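Local atomic coordinates of sterol regulatory element-binding protein cleavage-activating protein (Schizosaccharomyces pombe, PDB entry 4YHC), a protein that escorts Sre1 so that it can be processed at low sterol and low oxygen, and is represented here by its WD40 domain. Residues Gln30-Lys35 / Leu453-Ala458; Val123-Gly128 / Lys136-Val141; Leu171-Ile176 / Ser191-Gly196; Ser285-Cys290 / Ser311-Asn316. The protein carries 9 engineered substitutions. All blocks are in the same frame, centred on the assembly; numbering follows the deposited sequence.

Contact 1 (Gln30-Lys35 / Leu453-Ala458); sequences QLDILK and LGNYVA
Ile33 meets the turn at Gly454 and Asn455 through both its backbone and its side chain. Its N-H bonds to Gly454 O at 2.8 Å, almost straight at 175°, though the donor is tilted well out of the carbonyl plane. The same oxygen is approached by the CA-H of Asp32, and a water lies 3.0 Å from Gly454 O and 2.7 Å from Ile33 O, though this water cannot serve all the acceptors near it at once. With CG1 anti to the carbonyl carbon (chi1 -67°) and the chain extended beyond it, Ile33 carries CD1 under the turn, 3.7 Å from Val457 CG1, the two side chains crossing at about a right angle. On the other flank Asp32 lays its carboxylate along the glycine, OD1 3.4 Å from Gly454 CA, while Leu31 O sits 3.2 Å from Asn455 CB. Replacing Asp32 by an alanine would remove that carboxylate and would probably leave a gap against the glycine.

The turn that presents this carbonyl is a type II' beta turn from Leu453 to Tyr456, with Gly454 at a positive phi, closing the hairpin of strands 448-453 and 456-462. Further out, Asn455 ND2 bonds to His29 O, tying the turn to the chain that leads into strand 33-38.

The amino-terminal strand 20-24 completes the carboxy-terminal sheet, the molecular velcro of WD40 propellers, and this contact lies just beyond that seam. One straight backbone bond and the Ile33 side chain share the join, with the Gly454 carbonyl as the focus of its polar contacts.

Contact 2 (Val123-Gly128 / Lys136-Val141); sequences VFWMPG and KNFELV
A beta hairpin of the predicted third WD repeat, strands 121-127 and 136-144, illustrates how neighbouring antiparallel strands of a propeller blade are locked. Phe124 and Val141 exchange two backbone bonds, as do Met126 and Glu139, and Gly128 N reaches Asn137 O from above the carbonyl plane. On the face carrying Trp125 and Leu140, the indole presents its six-membered edge to the face of Phe138: the planes stand at 83°, with Trp125 CE3 3.6 Å from Phe138 CG. Leu140 CD2 lies over a face of the five-membered ring, 4.1 Å from its centroid, in a CH-pi contact. That methyl is also pressed against Val123, with CG1 to CD2 at only 3.3 Å, and the unstaggered chi1 of Leu140 (-134°) is consistent with strain there. On the opposite face, with Met126 and Glu139, the edge of the Phe124 ring meets Val141 at CD2 to CB 3.8 Å. A serine in place of Phe138 would probably deprive the Trp125 edge of its aromatic face and leave the indole freer to shift. Trp125 NE1 bonds to Ser90 OG in the preceding sheet, so one indole spends its edge, a face and its N-H on separate partners, which implies a closely fixed orientation.

Contact 3 (Leu171-Ile176 / Ser191-Gly196); sequences LSSPII and SLTESG. Engineered in segment 191-196: Ser191 (natural residue Cys).
Pro174 lays its ring against the carboxylate of Glu194, Pro174 CG meeting Glu194 CD at 3.5 Å, with the two side chains crossing at about a right angle. The glutamate is extended beyond CG, which carries its acid group out along the proline, while its CG keeps contact with Ile176 CG1. Beneath this overlap the backbone is firmly joined. Pro174 O accepts the Glu194 N-H at 2.9 Å, the donor lying nearly on the line of the carbonyl bond, and the CA of Thr193 adds a CA-H contact to the same oxygen. Two residues further on, Ile176 N bonds to Leu192 O in its carbonyl plane at 2.8 Å, although the angle at hydrogen is bent to 136°. These two bonds bracket the non-hydrogen-bonded pair Ile175 and Thr193.

On the face of that pair, Thr193 CG2 is 3.6 Å from Leu171 CD2, and the same leucine methyl touches CB of Ser191, an engineered residue. Thr193 turns CG2 this way because that branch lies anti to its carbonyl carbon, leaving OG1 between N and C at chi1 54°. Ser173 OG adds a weak bond from Ser195 N, at 3.4 Å, where a type I turn from Thr193 to Gly196 ends the strand.

The contact thus closes the open end of the hairpin formed by strands 175-182 and 187-193 in the predicted fourth WD repeat. Leu171 and Ile175 also bond by their backbones to Gly147 and Ser145, and Ser191 pairs with Thr199 in the next strand of the blade. Ile176 rests on the loop at Val265, and Gly196 O receives Lys224 NZ.

Contact 4 (Ser285-Cys290 / Ser311-Asn316); sequences SSISFC and SYIILN
Ser285 and Ser311 are bridged by two waters and by no direct bond, although strands 281-292 and 311-317 belong to one curled sheet. One water stands 2.6 Å from Ser285 OG and donates to Ser311 O; the other donates to Ser285 O at 2.8 Å and lies 3.2 Å from Ser311 OG. Backbone and hydroxyl therefore swap roles in the two bridges. The chains come closest here, Ser285 CA lying 4.4 Å from Tyr312 CA, while the short axes of strands 286-290 and 311-316 stand at 67° to each other with a closest approach of 7.9 Å.

Beyond the waters the contact is made by hydrocarbon side chains. Ile287 has CG1 anti to its carbonyl carbon (chi1 -49°) and a straight chain beyond, which thrusts CD1 across to Leu315 CD2 at 3.4 Å, closer than two methyls normally sit. Ile313 ends in a methyl that fits between these regions, its CD1 4.1 Å from Ser286 CA and 4.3 Å from Ile287 CG1. Leu315 and Asn316 form a classic beta bulge.

The hydroxyl of Ser285 is also held by Asn274 and Arg276. Around the contact, Ile287 and Phe289 pair with Tyr304 and Tyr302 of strand 299-304, while Ser286 and Ser288 pair with Ser273 and Gly271 of strand 269-278. Behind the other strand, Ser311 packs on Ala335 and Leu337 of strand 335-337, and Ile313 on Leu342.

How the contacts relate
The four contacts sample different parts of one WD40 domain, a ring of blade-like sheets. Contact 1 joins stretches near the two ends of the chain, its segments 418 residues apart, and the other three are nested inside the loop it closes. They follow in series: contact 2 in the predicted third WD repeat, contact 3 in the predicted fourth, contact 4 in the curled sheet beyond. Centres of contacts 2 and 3 are about 23 Å apart, in successive sheets, whereas contacts 1 and 4, about 34 Å apart, lie on opposite sides of the chain's centre. Contacts 2 and 3 thus lie in hairpins within blades, contact 4 joins strands of the curled sheet, and contact 1 helps join the ring's ends.

Contact 1 (Gln30-Lys35 / Leu453-Ala458)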
# COMPACT_ATOMS: atom_id res chain seq x y z
N GLN A 30 7.83 -22.71 -1.26
CA GLN A 30 7.60 -24.08 -0.77
C GLN A 30 6.76 -24.11 0.44
O GLN A 30 6.12 -25.10 0.67
CB GLN A 30 8.91 -24.83 -0.49
CG GLN A 30 9.17 -25.95 -1.48
CD GLN A 30 9.33 -25.45 -2.89
OE1 GLN A 30 10.15 -24.59 -3.15
NE2 GLN A 30 8.54 -25.98 -3.81
N LEU A 31 6.76 -23.03 1.23
CA LEU A 31 5.81 -22.84 2.33
C LEU A 31 4.84 -21.64 2.10
O LEU A 31 5.03 -20.89 1.19
CB LEU A 31 6.59 -22.62 3.63
CG LEU A 31 7.10 -23.84 4.44
CD1 LEU A 31 6.26 -24.11 5.68
CD2 LEU A 31 7.15 -25.09 3.61
N ASP A 32 3.85 -21.46 2.95
CA ASP A 32 2.88 -20.39 2.76
C ASP A 32 3.55 -19.03 2.73
O ASP A 32 4.58 -18.78 3.43
CB ASP A 32 1.83 -20.39 3.87
CG ASP A 32 0.69 -21.41 3.61
OD1 ASP A 32 0.70 -22.13 2.57
OD2 ASP A 32 -0.25 -21.46 4.46
N ILE A 33 2.98 -18.14 1.92
CA ILE A 33 3.45 -16.77 1.90
C ILE A 33 2.98 -16.04 3.15
O ILE A 33 1.80 -16.00 3.49
CB ILE A 33 3.06 -16.07 0.61
CG1 ILE A 33 3.81 -16.70 -0.57
CG2 ILE A 33 3.40 -14.60 0.71
CD1 ILE A 33 3.28 -16.39 -1.95
N LEU A 34 3.93 -15.37 3.78
CA LEU A 34 3.68 -14.52 4.95
C LEU A 34 3.44 -13.08 4.58
O LEU A 34 2.60 -12.41 5.16
CB LEU A 34 4.95 -14.51 5.78
CG LEU A 34 4.89 -13.67 7.06
CD1 LEU A 34 3.73 -14.16 7.91
CD2 LEU A 34 6.22 -13.74 7.85
N LYS A 35 4.22 -12.55 3.65
CA LYS A 35 4.24 -11.10 3.44
C LYS A 35 4.46 -10.79 1.97
O LYS A 35 5.30 -11.39 1.36
CB LYS A 35 5.40 -10.49 4.24
CG LYS A 35 5.10 -9.16 4.88
CD LYS A 35 5.65 -8.02 4.08
CE LYS A 35 5.23 -6.70 4.73
NZ LYS A 35 6.09 -5.61 4.23
N LEU A 453 -2.65 -17.10 -2.09
CA LEU A 453 -3.41 -18.36 -1.95
C LEU A 453 -2.44 -19.39 -1.43
O LEU A 453 -1.79 -20.09 -2.22
CB LEU A 453 -3.91 -18.78 -3.33
CG LEU A 453 -5.28 -18.30 -3.77
CD1 LEU A 453 -5.92 -17.17 -3.02
CD2 LEU A 453 -5.34 -18.07 -5.29
N GLY A 454 -2.23 -19.42 -0.11
CA GLY A 454 -1.17 -20.30 0.42
C GLY A 454 0.25 -19.98 0.01
O GLY A 454 0.81 -18.96 0.42
N ASN A 455 0.84 -20.81 -0.83
CA ASN A 455 2.17 -20.53 -1.30
C ASN A 455 2.20 -20.00 -2.71
O ASN A 455 3.24 -19.88 -3.28
CB ASN A 455 3.07 -21.75 -1.17
CG ASN A 455 2.49 -22.95 -1.82
OD1 ASN A 455 1.28 -23.19 -1.72
ND2 ASN A 455 3.31 -23.68 -2.56
N TYR A 456 1.04 -19.64 -3.25
CA TYR A 456 0.93 -19.06 -4.58
C TYR A 456 0.41 -17.65 -4.45
O TYR A 456 -0.15 -17.30 -3.43
CB TYR A 456 -0.08 -19.85 -5.40
CG TYR A 456 0.36 -21.30 -5.60
CD1 TYR A 456 -0.00 -22.29 -4.68
CD2 TYR A 456 1.13 -21.68 -6.72
CE1 TYR A 456 0.41 -23.62 -4.84
CE2 TYR A 456 1.51 -23.05 -6.91
CZ TYR A 456 1.16 -24.01 -5.94
OH TYR A 456 1.49 -25.37 -6.01
N VAL A 457 0.55 -16.88 -5.53
CA VAL A 457 -0.17 -15.65 -5.67
C VAL A 457 -1.00 -15.56 -6.97
O VAL A 457 -0.52 -15.93 -8.02
CB VAL A 457 0.65 -14.36 -5.30
CG1 VAL A 457 2.12 -14.58 -4.94
CG2 VAL A 457 0.32 -13.14 -6.12
N ALA A 458 -2.21 -15.05 -6.80
CA ALA A 458 -3.10 -14.78 -7.90
C ALA A 458 -3.15 -13.31 -8.10
O ALA A 458 -3.35 -12.58 -7.13
CB ALA A 458 -4.54 -15.23 -7.60
O HOH W 1 -0.26 -17.64 2.84

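Contact 2 (Val123-Gly128 / Lys136-Val141)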
# COMPACT_ATOMS: atom_id res chain seq x y z
N VAL A 123 10.51 -0.39 7.77
CA VAL A 123 11.58 0.25 7.02
C VAL A 123 11.10 0.94 5.77
O VAL A 123 10.28 0.40 5.10
CB VAL A 123 12.60 -0.81 6.59
CG1 VAL A 123 13.68 -0.14 5.75
CG2 VAL A 123 13.22 -1.48 7.80
N PHE A 124 11.61 2.13 5.44
CA PHE A 124 11.14 2.92 4.30
C PHE A 124 12.33 3.50 3.65
O PHE A 124 13.20 3.96 4.33
CB PHE A 124 10.41 4.23 4.73
CG PHE A 124 9.48 4.07 5.83
CD1 PHE A 124 8.35 3.37 5.66
CD2 PHE A 124 9.73 4.67 7.04
CE1 PHE A 124 7.45 3.23 6.67
CE2 PHE A 124 8.86 4.53 8.08
CZ PHE A 124 7.72 3.79 7.90
N TRP A 125 12.34 3.51 2.33
CA TRP A 125 13.30 4.27 1.53
C TRP A 125 12.75 5.64 1.16
O TRP A 125 11.59 5.76 0.71
CB TRP A 125 13.51 3.55 0.21
CG TRP A 125 14.24 2.22 0.28
CD1 TRP A 125 13.81 1.09 0.87
CD2 TRP A 125 15.46 1.90 -0.34
NE1 TRP A 125 14.66 0.08 0.63
CE2 TRP A 125 15.70 0.55 -0.12
CE3 TRP A 125 16.36 2.61 -1.13
CZ2 TRP A 125 16.86 -0.13 -0.60
CZ3 TRP A 125 17.48 1.95 -1.66
CH2 TRP A 125 17.74 0.61 -1.36
N MET A 126 13.56 6.68 1.27
CA MET A 126 13.12 7.97 0.80
C MET A 126 14.21 8.59 -0.09
O MET A 126 15.37 8.48 0.21
CB MET A 126 12.79 8.88 1.95
CG MET A 126 11.75 8.22 2.94
SD MET A 126 11.33 9.33 4.26
CE MET A 126 9.98 10.13 3.48
N PRO A 127 13.81 9.26 -1.15
CA PRO A 127 14.81 9.83 -2.07
C PRO A 127 15.60 10.90 -1.35
O PRO A 127 15.01 11.64 -0.61
CB PRO A 127 13.97 10.44 -3.21
CG PRO A 127 12.57 10.60 -2.66
CD PRO A 127 12.42 9.60 -1.51
N GLY A 128 16.92 10.88 -1.46
CA GLY A 128 17.75 11.98 -0.97
C GLY A 128 18.12 12.91 -2.12
O GLY A 128 17.27 13.38 -2.85
N LYS A 136 22.97 7.45 -6.98
CA LYS A 136 21.74 7.82 -6.28
C LYS A 136 21.99 7.90 -4.78
O LYS A 136 22.69 7.05 -4.19
CB LYS A 136 20.67 6.77 -6.47
CG LYS A 136 20.39 6.36 -7.89
CD LYS A 136 19.30 5.31 -7.90
CE LYS A 136 19.02 4.82 -9.31
NZ LYS A 136 19.23 5.85 -10.38
N ASN A 137 21.34 8.85 -4.15
CA ASN A 137 21.30 8.94 -2.72
C ASN A 137 19.91 8.69 -2.16
O ASN A 137 18.93 9.10 -2.76
CB ASN A 137 21.73 10.33 -2.33
CG ASN A 137 21.97 10.41 -0.86
OD1 ASN A 137 21.32 11.17 -0.15
ND2 ASN A 137 22.86 9.55 -0.39
N PHE A 138 19.83 7.99 -1.03
CA PHE A 138 18.57 7.67 -0.37
C PHE A 138 18.73 7.91 1.10
O PHE A 138 19.83 7.81 1.62
CB PHE A 138 18.16 6.19 -0.54
CG PHE A 138 17.89 5.78 -1.96
CD1 PHE A 138 16.64 6.04 -2.57
CD2 PHE A 138 18.87 5.17 -2.70
CE1 PHE A 138 16.40 5.64 -3.87
CE2 PHE A 138 18.62 4.77 -4.01
CZ PHE A 138 17.40 5.01 -4.60
N GLU A 139 17.60 8.17 1.76
CA GLU A 139 17.50 7.94 3.19
C GLU A 139 16.72 6.68 3.50
O GLU A 139 15.63 6.47 2.99
CB GLU A 139 16.91 9.16 3.84
CG GLU A 139 17.86 10.34 3.70
CD GLU A 139 17.31 11.62 4.25
OE1 GLU A 139 16.24 12.05 3.73
OE2 GLU A 139 17.93 12.15 5.22
N LEU A 140 17.32 5.80 4.31
CA LEU A 140 16.73 4.55 4.68
C LEU A 140 16.31 4.70 6.12
O LEU A 140 17.19 4.86 7.01
CB LEU A 140 17.72 3.39 4.57
CG LEU A 140 17.41 2.07 3.93
CD1 LEU A 140 18.42 1.00 4.38
CD2 LEU A 140 15.98 1.58 4.12
N VAL A 141 15.02 4.63 6.37
CA VAL A 141 14.50 4.89 7.70
C VAL A 141 14.05 3.59 8.35
O VAL A 141 13.30 2.78 7.77
CB VAL A 141 13.33 5.87 7.64
CG1 VAL A 141 12.76 6.17 9.03
CG2 VAL A 141 13.78 7.18 6.96

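Contact 3 (Leu171-Ile176 / Ser191-Gly196)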
# COMPACT_ATOMS: atom_id res chain seq x y z
N LEU A 171 11.05 8.53 20.53
CA LEU A 171 9.75 9.01 20.89
C LEU A 171 9.46 8.61 22.34
O LEU A 171 9.95 7.60 22.82
CB LEU A 171 8.69 8.41 19.95
CG LEU A 171 8.32 9.24 18.72
CD1 LEU A 171 9.50 9.78 17.94
CD2 LEU A 171 7.42 8.41 17.82
N SER A 172 8.59 9.36 22.98
CA SER A 172 8.22 9.18 24.37
C SER A 172 7.24 8.06 24.59
O SER A 172 6.91 7.77 25.74
CB SER A 172 7.56 10.46 24.86
OG SER A 172 8.34 11.58 24.48
N SER A 173 6.73 7.44 23.53
CA SER A 173 5.83 6.31 23.68
C SER A 173 6.07 5.20 22.62
O SER A 173 6.72 5.43 21.60
CB SER A 173 4.41 6.87 23.63
OG SER A 173 3.43 5.84 23.67
N PRO A 174 5.54 3.99 22.84
CA PRO A 174 5.67 3.00 21.77
C PRO A 174 4.83 3.34 20.52
O PRO A 174 3.76 3.92 20.62
CB PRO A 174 5.16 1.69 22.42
CG PRO A 174 5.04 1.97 23.90
CD PRO A 174 4.76 3.46 23.97
N ILE A 175 5.36 2.95 19.37
CA ILE A 175 4.79 3.30 18.09
C ILE A 175 3.84 2.23 17.64
O ILE A 175 4.22 1.12 17.43
CB ILE A 175 5.93 3.54 17.08
CG1 ILE A 175 6.59 4.84 17.47
CG2 ILE A 175 5.43 3.63 15.62
CD1 ILE A 175 7.82 5.21 16.67
N ILE A 176 2.58 2.58 17.47
CA ILE A 176 1.57 1.67 16.90
C ILE A 176 1.74 1.53 15.36
O ILE A 176 1.53 0.47 14.80
CB ILE A 176 0.15 2.24 17.18
CG1 ILE A 176 -0.11 2.39 18.69
CG2 ILE A 176 -0.94 1.35 16.62
CD1 ILE A 176 -1.41 3.12 18.99
N SER A 191 4.34 9.08 12.86
CA SER A 191 4.19 7.97 13.78
C SER A 191 3.01 8.17 14.75
O SER A 191 2.85 9.19 15.36
CB SER A 191 5.50 7.74 14.56
OG SER A 191 6.63 7.76 13.70
N LEU A 192 2.17 7.19 14.83
CA LEU A 192 1.06 7.21 15.77
C LEU A 192 1.55 6.43 16.95
O LEU A 192 1.98 5.26 16.79
CB LEU A 192 -0.18 6.53 15.17
CG LEU A 192 -1.37 6.28 16.16
CD1 LEU A 192 -1.84 7.60 16.72
CD2 LEU A 192 -2.48 5.60 15.41
N THR A 193 1.60 7.07 18.13
CA THR A 193 2.07 6.38 19.35
C THR A 193 0.90 5.99 20.26
O THR A 193 -0.20 6.50 20.09
CB THR A 193 3.01 7.25 20.18
OG1 THR A 193 2.36 8.47 20.43
CG2 THR A 193 4.26 7.59 19.42
N GLU A 194 1.17 5.07 21.17
CA GLU A 194 0.18 4.65 22.21
C GLU A 194 -0.44 5.78 23.02
O GLU A 194 -1.52 5.63 23.54
CB GLU A 194 0.77 3.63 23.15
CG GLU A 194 1.08 2.29 22.48
CD GLU A 194 1.64 1.26 23.45
OE1 GLU A 194 1.63 1.51 24.69
OE2 GLU A 194 2.08 0.18 22.99
N SER A 195 0.25 6.91 23.10
CA SER A 195 -0.27 8.14 23.68
C SER A 195 -1.41 8.75 22.94
O SER A 195 -2.00 9.70 23.44
CB SER A 195 0.83 9.21 23.67
OG SER A 195 2.10 8.60 23.70
N GLY A 196 -1.66 8.31 21.71
CA GLY A 196 -2.65 8.97 20.90
C GLY A 196 -2.14 10.15 20.10
O GLY A 196 -2.89 10.71 19.29

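Contact 4 (Ser285-Cys290 / Ser311-Asn316)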
# COMPACT_ATOMS: atom_id res chain seq x y z
N SER A 285 -10.87 12.61 -8.70
CA SER A 285 -12.24 12.40 -9.09
C SER A 285 -13.04 11.70 -7.98
O SER A 285 -14.27 11.77 -8.01
CB SER A 285 -12.33 11.49 -10.32
OG SER A 285 -11.73 12.08 -11.46
N SER A 286 -12.37 11.04 -7.04
CA SER A 286 -13.03 10.21 -5.96
C SER A 286 -12.08 9.86 -4.86
O SER A 286 -10.86 9.95 -5.07
CB SER A 286 -13.69 8.94 -6.46
OG SER A 286 -12.79 7.98 -6.97
N ILE A 287 -12.63 9.54 -3.68
CA ILE A 287 -11.81 9.09 -2.56
C ILE A 287 -12.47 7.83 -2.06
O ILE A 287 -13.72 7.80 -1.91
CB ILE A 287 -11.82 10.11 -1.42
CG1 ILE A 287 -11.54 11.50 -1.94
CG2 ILE A 287 -10.84 9.71 -0.31
CD1 ILE A 287 -11.66 12.59 -0.87
N SER A 288 -11.67 6.83 -1.70
CA SER A 288 -12.17 5.54 -1.17
C SER A 288 -11.40 5.22 0.07
O SER A 288 -10.13 5.37 0.11
CB SER A 288 -11.95 4.41 -2.12
OG SER A 288 -12.61 4.54 -3.34
N PHE A 289 -12.14 4.76 1.08
CA PHE A 289 -11.55 4.29 2.36
C PHE A 289 -11.85 2.81 2.47
O PHE A 289 -12.95 2.37 2.08
CB PHE A 289 -12.16 4.94 3.61
CG PHE A 289 -12.04 6.40 3.69
CD1 PHE A 289 -10.89 7.06 3.25
CD2 PHE A 289 -13.02 7.15 4.26
CE1 PHE A 289 -10.76 8.45 3.35
CE2 PHE A 289 -12.89 8.53 4.36
CZ PHE A 289 -11.76 9.19 3.85
N CYS A 290 -10.92 2.07 3.06
CA CYS A 290 -11.09 0.68 3.42
C CYS A 290 -10.72 0.56 4.86
O CYS A 290 -9.71 1.07 5.30
CB CYS A 290 -10.15 -0.24 2.60
SG CYS A 290 -10.30 -1.99 3.03
N SER A 311 -17.35 15.47 -12.25
CA SER A 311 -16.82 16.46 -11.32
C SER A 311 -15.53 15.99 -10.67
O SER A 311 -15.03 14.91 -10.97
CB SER A 311 -17.86 16.74 -10.24
OG SER A 311 -18.33 15.53 -9.68
N TYR A 312 -15.00 16.82 -9.78
CA TYR A 312 -13.79 16.47 -9.04
C TYR A 312 -13.79 17.13 -7.72
O TYR A 312 -14.59 18.00 -7.46
CB TYR A 312 -12.54 16.95 -9.83
CG TYR A 312 -12.47 18.43 -10.04
CD1 TYR A 312 -11.84 19.25 -9.13
CD2 TYR A 312 -13.00 19.01 -11.20
CE1 TYR A 312 -11.76 20.62 -9.33
CE2 TYR A 312 -12.90 20.37 -11.43
CZ TYR A 312 -12.31 21.16 -10.50
OH TYR A 312 -12.23 22.50 -10.72
N ILE A 313 -12.83 16.77 -6.91
CA ILE A 313 -12.69 17.25 -5.56
C ILE A 313 -11.34 17.80 -5.47
O ILE A 313 -10.36 17.12 -5.92
CB ILE A 313 -12.79 15.99 -4.67
CG1 ILE A 313 -14.15 15.33 -4.84
CG2 ILE A 313 -12.47 16.23 -3.22
CD1 ILE A 313 -14.14 13.85 -4.45
N ILE A 314 -11.21 18.95 -4.82
CA ILE A 314 -9.94 19.49 -4.50
C ILE A 314 -9.56 18.99 -3.12
O ILE A 314 -10.15 19.46 -2.15
CB ILE A 314 -9.97 21.04 -4.51
CG1 ILE A 314 -10.21 21.57 -5.90
CG2 ILE A 314 -8.71 21.63 -3.90
CD1 ILE A 314 -10.68 23.02 -5.91
N LEU A 315 -8.55 18.07 -3.05
CA LEU A 315 -8.06 17.51 -1.82
C LEU A 315 -7.11 18.39 -1.10
O LEU A 315 -7.02 18.31 0.09
CB LEU A 315 -7.26 16.21 -2.04
CG LEU A 315 -7.89 14.84 -2.10
CD1 LEU A 315 -6.75 13.79 -1.99
CD2 LEU A 315 -8.99 14.70 -1.05
N ASN A 316 -6.29 19.16 -1.79
CA ASN A 316 -5.37 19.99 -1.09
C ASN A 316 -4.88 21.11 -2.04
O ASN A 316 -5.15 21.04 -3.24
CB ASN A 316 -4.19 19.19 -0.52
CG ASN A 316 -3.42 19.93 0.54
OD1 ASN A 316 -3.85 21.02 0.99
ND2 ASN A 316 -2.27 19.37 0.94
O HOH W 2 -13.14 14.02 -12.56
O HOH W 3 -16.28 13.73 -7.92